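Local coordinates for beta-L-arabinobiosidase (Bacteroides thetaiotaomicron, PDB 5MQR), which probably hydrolyses glycosidic bonds in complex plant pectin, as an arabinobiosidase with family links to sialidases, at residues A[892-904]-A[956-969]. Numbering follows the deposited sequence.
Sequences WYFNLPDTTKKYE and TAMANFMNNYPQTV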
loop_
_atom_site.group_PDB
_atom_site.type_symbol
_atom_site.label_atom_id
_atom_site.label_comp_id
_atom_site.label_asym_id
_atom_site.label_seq_id
_atom_site.Cartn_x
_atom_site.Cartn_y
_atom_site.Cartn_z
ATOM N N TRP A 892 -11.156 15.219 -32.359
ATOM C CA TRP A 892 -10.874 14.122 -31.419
ATOM C C TRP A 892 -11.119 14.447 -29.933
ATOM O O TRP A 892 -11.273 13.543 -29.129
ATOM C CB TRP A 892 -9.445 13.611 -31.574
ATOM C CG TRP A 892 -9.282 12.825 -32.794
ATOM C CD1 TRP A 892 -9.634 11.525 -32.979
ATOM C CD2 TRP A 892 -8.752 13.278 -34.030
ATOM N NE1 TRP A 892 -9.335 11.135 -34.238
ATOM C CE2 TRP A 892 -8.780 12.184 -34.912
ATOM C CE3 TRP A 892 -8.212 14.492 -34.466
ATOM C CZ2 TRP A 892 -8.319 12.263 -36.221
ATOM C CZ3 TRP A 892 -7.755 14.584 -35.786
ATOM C CH2 TRP A 892 -7.819 13.471 -36.646
ATOM N N TYR A 893 -11.151 15.716 -29.574
ATOM C CA TYR A 893 -11.614 16.137 -28.241
ATOM C C TYR A 893 -13.018 15.596 -27.931
ATOM O O TYR A 893 -13.346 15.354 -26.776
ATOM C CB TYR A 893 -11.596 17.673 -28.140
ATOM C CG TYR A 893 -11.795 18.242 -26.779
ATOM C CD1 TYR A 893 -13.057 18.374 -26.262
ATOM C CD2 TYR A 893 -10.721 18.726 -26.038
ATOM C CE1 TYR A 893 -13.258 18.888 -24.996
ATOM C CE2 TYR A 893 -10.905 19.275 -24.782
ATOM C CZ TYR A 893 -12.186 19.355 -24.260
ATOM O OH TYR A 893 -12.428 19.898 -23.011
ATOM N N PHE A 894 -13.831 15.403 -28.966
ATOM C CA PHE A 894 -15.185 14.889 -28.800
ATOM C C PHE A 894 -15.379 13.546 -29.469
ATOM O O PHE A 894 -16.508 13.134 -29.710
ATOM C CB PHE A 894 -16.192 15.912 -29.340
ATOM C CG PHE A 894 -15.994 17.280 -28.798
ATOM C CD1 PHE A 894 -16.568 17.656 -27.599
ATOM C CD2 PHE A 894 -15.206 18.184 -29.462
ATOM C CE1 PHE A 894 -16.356 18.930 -27.071
ATOM C CE2 PHE A 894 -14.994 19.457 -28.951
ATOM C CZ PHE A 894 -15.573 19.837 -27.755
ATOM N N ASN A 895 -14.284 12.852 -29.747
ATOM C CA ASN A 895 -14.321 11.569 -30.470
ATOM C C ASN A 895 -15.189 11.625 -31.746
ATOM O O ASN A 895 -15.920 10.689 -32.054
ATOM C CB ASN A 895 -14.797 10.446 -29.528
ATOM C CG ASN A 895 -13.891 10.281 -28.321
ATOM O OD1 ASN A 895 -12.770 9.815 -28.438
ATOM N ND2 ASN A 895 -14.364 10.679 -27.172
ATOM N N LEU A 896 -15.092 12.736 -32.473
ATOM C CA LEU A 896 -15.889 12.926 -33.682
ATOM C C LEU A 896 -15.500 11.976 -34.817
ATOM O O LEU A 896 -16.378 11.339 -35.404
ATOM C CB LEU A 896 -15.841 14.398 -34.138
ATOM C CG LEU A 896 -16.725 14.865 -35.297
ATOM C CD1 LEU A 896 -16.842 16.385 -35.313
ATOM C CD2 LEU A 896 -16.188 14.390 -36.635
ATOM N N PRO A 897 -14.199 11.904 -35.170
ATOM C CA PRO A 897 -13.905 11.132 -36.397
ATOM C C PRO A 897 -14.143 9.635 -36.248
ATOM O O PRO A 897 -14.127 9.115 -35.141
ATOM C CB PRO A 897 -12.418 11.423 -36.650
ATOM C CG PRO A 897 -12.175 12.728 -35.928
ATOM C CD PRO A 897 -12.983 12.577 -34.670
ATOM N N ASP A 898 -14.408 8.997 -37.383
ATOM C CA ASP A 898 -14.396 7.552 -37.539
ATOM C C ASP A 898 -13.043 6.935 -37.257
ATOM O O ASP A 898 -12.008 7.612 -37.269
ATOM C CB ASP A 898 -14.776 7.168 -38.988
ATOM C CG ASP A 898 -16.238 7.354 -39.259
ATOM O OD1 ASP A 898 -17.014 6.958 -38.364
ATOM O OD2 ASP A 898 -16.616 7.886 -40.340
ATOM N N THR A 899 -13.069 5.617 -37.070
ATOM C CA THR A 899 -11.856 4.841 -36.784
ATOM C C THR A 899 -11.051 4.496 -38.048
ATOM O O THR A 899 -9.996 3.875 -37.951
ATOM C CB THR A 899 -12.183 3.527 -36.019
ATOM O OG1 THR A 899 -13.033 2.708 -36.819
ATOM C CG2 THR A 899 -12.882 3.816 -34.686
ATOM N N THR A 900 -11.519 4.899 -39.224
ATOM C CA THR A 900 -10.800 4.589 -40.460
ATOM C C THR A 900 -9.337 5.122 -40.431
ATOM O O THR A 900 -9.051 6.175 -39.833
ATOM C CB THR A 900 -11.551 5.121 -41.701
ATOM O OG1 THR A 900 -11.533 6.551 -41.694
ATOM C CG2 THR A 900 -13.033 4.607 -41.738
ATOM N N LYS A 901 -8.437 4.368 -41.065
ATOM C CA LYS A 901 -6.993 4.645 -41.052
ATOM C C LYS A 901 -6.595 6.003 -41.599
ATOM O O LYS A 901 -5.589 6.558 -41.177
ATOM C CB LYS A 901 -6.217 3.571 -41.840
ATOM C CG LYS A 901 -5.931 2.316 -41.028
ATOM C CD LYS A 901 -4.787 2.536 -40.039
ATOM C CE LYS A 901 -4.765 1.501 -38.912
ATOM N NZ LYS A 901 -4.571 0.124 -39.454
ATOM N N LYS A 902 -7.366 6.530 -42.545
ATOM C CA LYS A 902 -6.975 7.763 -43.208
ATOM C C LYS A 902 -6.854 8.985 -42.295
ATOM O O LYS A 902 -6.015 9.812 -42.555
ATOM C CB LYS A 902 -7.858 8.087 -44.419
ATOM C CG LYS A 902 -9.309 8.417 -44.114
ATOM C CD LYS A 902 -9.918 9.144 -45.303
ATOM C CE LYS A 902 -11.427 9.264 -45.200
ATOM N NZ LYS A 902 -11.859 10.533 -45.847
ATOM N N TYR A 903 -7.650 9.081 -41.226
ATOM C CA TYR A 903 -7.556 10.239 -40.311
ATOM C C TYR A 903 -6.318 10.193 -39.407
ATOM O O TYR A 903 -5.841 11.250 -39.017
ATOM C CB TYR A 903 -8.825 10.424 -39.483
ATOM C CG TYR A 903 -10.073 10.611 -40.304
ATOM C CD1 TYR A 903 -10.207 11.689 -41.172
ATOM C CD2 TYR A 903 -11.142 9.711 -40.208
ATOM C CE1 TYR A 903 -11.356 11.860 -41.924
ATOM C CE2 TYR A 903 -12.291 9.874 -40.961
ATOM C CZ TYR A 903 -12.397 10.952 -41.816
ATOM O OH TYR A 903 -13.545 11.103 -42.581
ATOM N N GLU A 904 -5.811 8.989 -39.102
ATOM C CA GLU A 904 -4.600 8.781 -38.242
ATOM C C GLU A 904 -3.443 9.689 -38.611
ATOM O O GLU A 904 -2.783 10.258 -37.751
ATOM C CB GLU A 904 -4.030 7.347 -38.341
ATOM C CG GLU A 904 -4.778 6.254 -37.588
ATOM C CD GLU A 904 -3.937 4.981 -37.312
ATOM O OE1 GLU A 904 -2.682 5.046 -37.215
ATOM O OE2 GLU A 904 -4.560 3.894 -37.156
ATOM N N THR A 956 -5.964 16.559 -24.691
ATOM C CA THR A 956 -7.212 15.899 -24.328
ATOM C C THR A 956 -7.628 15.022 -25.479
ATOM O O THR A 956 -7.945 13.858 -25.312
ATOM C CB THR A 956 -8.302 16.941 -23.986
ATOM O OG1 THR A 956 -7.904 17.647 -22.806
ATOM C CG2 THR A 956 -9.673 16.282 -23.729
ATOM N N ALA A 957 -7.605 15.622 -26.674
ATOM C CA ALA A 957 -7.877 14.933 -27.931
ATOM C C ALA A 957 -6.921 13.773 -28.197
ATOM O O ALA A 957 -7.348 12.712 -28.654
ATOM C CB ALA A 957 -7.809 15.940 -29.067
HETATM N N MSE A 958 -5.630 13.979 -27.914
HETATM C CA MSE A 958 -4.595 12.958 -28.155
HETATM C C MSE A 958 -4.829 11.762 -27.282
HETATM O O MSE A 958 -4.699 10.617 -27.728
HETATM C CB MSE A 958 -3.216 13.520 -27.890
HETATM C CG MSE A 958 -2.120 12.611 -28.408
HETATM SE SE MSE A 958 -0.327 13.312 -27.951
HETATM C CE MSE A 958 -0.409 15.265 -28.131
ATOM N N ALA A 959 -5.187 12.034 -26.034
ATOM C CA ALA A 959 -5.577 10.984 -25.103
ATOM C C ALA A 959 -6.805 10.229 -25.584
ATOM O O ALA A 959 -6.834 9.011 -25.490
ATOM C CB ALA A 959 -5.822 11.558 -23.710
ATOM N N ASN A 960 -7.818 10.944 -26.088
ATOM C CA ASN A 960 -9.018 10.276 -26.605
ATOM C C ASN A 960 -8.655 9.345 -27.744
ATOM O O ASN A 960 -9.102 8.202 -27.793
ATOM C CB ASN A 960 -10.055 11.287 -27.093
ATOM C CG ASN A 960 -10.797 11.973 -25.964
ATOM O OD1 ASN A 960 -10.783 11.541 -24.805
ATOM N ND2 ASN A 960 -11.480 13.048 -26.310
ATOM N N PHE A 961 -7.850 9.874 -28.657
ATOM C CA PHE A 961 -7.372 9.138 -29.807
ATOM C C PHE A 961 -6.635 7.892 -29.354
ATOM O O PHE A 961 -6.906 6.812 -29.855
ATOM C CB PHE A 961 -6.438 10.010 -30.629
ATOM C CG PHE A 961 -5.945 9.365 -31.890
ATOM C CD1 PHE A 961 -6.840 9.007 -32.910
ATOM C CD2 PHE A 961 -4.562 9.197 -32.110
ATOM C CE1 PHE A 961 -6.364 8.456 -34.082
ATOM C CE2 PHE A 961 -4.094 8.652 -33.291
ATOM C CZ PHE A 961 -4.991 8.269 -34.262
HETATM N N MSE A 962 -5.745 8.041 -28.379
HETATM C CA MSE A 962 -4.955 6.899 -27.906
HETATM C C MSE A 962 -5.766 5.887 -27.132
HETATM O O MSE A 962 -5.482 4.681 -27.187
HETATM C CB MSE A 962 -3.784 7.395 -27.088
HETATM C CG MSE A 962 -2.772 8.039 -28.029
HETATM SE SE MSE A 962 -1.303 8.846 -26.998
HETATM C CE MSE A 962 -0.374 7.162 -26.603
ATOM N N ASN A 963 -6.779 6.349 -26.412
ATOM C CA ASN A 963 -7.664 5.446 -25.686
ATOM C C ASN A 963 -8.738 4.780 -26.544
ATOM O O ASN A 963 -9.033 3.620 -26.315
ATOM C CB ASN A 963 -8.365 6.168 -24.532
ATOM C CG ASN A 963 -7.513 6.250 -23.307
ATOM O OD1 ASN A 963 -7.563 5.351 -22.468
ATOM N ND2 ASN A 963 -6.709 7.315 -23.192
ATOM N N ASN A 964 -9.331 5.508 -27.496
ATOM C CA ASN A 964 -10.582 5.066 -28.118
ATOM C C ASN A 964 -10.433 4.607 -29.564
ATOM O O ASN A 964 -11.375 4.087 -30.114
ATOM C CB ASN A 964 -11.648 6.173 -28.020
ATOM C CG ASN A 964 -11.926 6.592 -26.595
ATOM O OD1 ASN A 964 -11.819 5.795 -25.671
ATOM N ND2 ASN A 964 -12.274 7.849 -26.405
ATOM N N TYR A 965 -9.256 4.771 -30.168
ATOM C CA TYR A 965 -9.066 4.492 -31.592
ATOM C C TYR A 965 -7.956 3.438 -31.760
ATOM O O TYR A 965 -6.967 3.483 -31.038
ATOM C CB TYR A 965 -8.707 5.775 -32.358
ATOM C CG TYR A 965 -9.838 6.788 -32.464
ATOM C CD1 TYR A 965 -10.284 7.504 -31.346
ATOM C CD2 TYR A 965 -10.450 7.053 -33.696
ATOM C CE1 TYR A 965 -11.319 8.430 -31.451
ATOM C CE2 TYR A 965 -11.476 7.966 -33.805
ATOM C CZ TYR A 965 -11.909 8.652 -32.681
ATOM O OH TYR A 965 -12.929 9.555 -32.798
ATOM N N PRO A 966 -8.133 2.480 -32.693
ATOM C CA PRO A 966 -7.065 1.527 -32.987
ATOM C C PRO A 966 -6.033 2.245 -33.847
ATOM O O PRO A 966 -6.305 2.646 -34.963
ATOM C CB PRO A 966 -7.777 0.415 -33.762
ATOM C CG PRO A 966 -8.908 1.118 -34.462
ATOM C CD PRO A 966 -9.263 2.340 -33.633
ATOM N N GLN A 967 -4.846 2.383 -33.323
ATOM C CA GLN A 967 -4.020 3.504 -33.646
ATOM C C GLN A 967 -2.586 3.065 -33.510
ATOM O O GLN A 967 -2.229 2.497 -32.505
ATOM C CB GLN A 967 -4.402 4.539 -32.603
ATOM C CG GLN A 967 -3.656 5.816 -32.587
ATOM C CD GLN A 967 -2.297 5.728 -31.970
ATOM O OE1 GLN A 967 -1.344 6.129 -32.602
ATOM N NE2 GLN A 967 -2.194 5.227 -30.749
ATOM N N THR A 968 -1.766 3.311 -34.521
ATOM C CA THR A 968 -0.363 2.860 -34.505
ATOM C C THR A 968 0.642 4.012 -34.680
ATOM O O THR A 968 1.837 3.763 -34.828
ATOM C CB THR A 968 -0.113 1.808 -35.615
ATOM O OG1 THR A 968 -0.522 2.363 -36.866
ATOM C CG2 THR A 968 -0.915 0.512 -35.349
ATOM N N VAL A 969 0.176 5.253 -34.630
ATOM C CA VAL A 969 1.033 6.407 -34.885
ATOM C C VAL A 969 1.765 6.929 -33.622
ATOM O O VAL A 969 2.927 7.300 -33.688
ATOM C CB VAL A 969 0.214 7.503 -35.605
ATOM C CG1 VAL A 969 0.915 8.853 -35.599
ATOM C CG2 VAL A 969 -0.049 7.072 -37.044
HETATM O O HOH W 1 -13.299 10.704 -24.357
HETATM O O HOH W 2 -8.173 4.911 -35.999
#
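Trp892 packs against both Phe961 and Tyr965 in an aromatic cluster that illustrates how a Schellman motif and the last turns of a neighbouring helix can share one core, here in the helical MGH1-like glycoside hydrolase domain. Both ring pairs are edge-to-face: Phe961 turns its edge to the indole face, with planes 71° apart, while the indole in turn sets its CD1 edge over the Tyr965 face. Trp907 joins the cluster, stacking on Phe961. One turn earlier in helix 948-964, the CB of Ala957 lies 3.8 Å from Trp892 CB, and Thr956 CG2 touches Tyr893 CE2.

Polar bonds fasten the turn to the helix. Trp892 O takes the inner backbone bond of the Schellman motif from Asn895 N and a second from Asn960 ND2 (2.9 Å), which arrives on a lone pair; Asn960 OD1 is hydrogen-bonded to Arg1033. With positive phi, Asn895 is the C-prime residue, and its OD1 accepts Asn964 ND2 from above the carbonyl plane at 2.9 Å. Further on, Glu904 OE1 receives weak bonds from Thr968 N and OG1, and Glu904 CG meets the Phe961 edge. CG of Tyr965 stands anti to its carbonyl carbon (chi1 -69°), and the phenol reaches across to give its hydroxyl proton to Pro897 O, OH to O 2.7 Å.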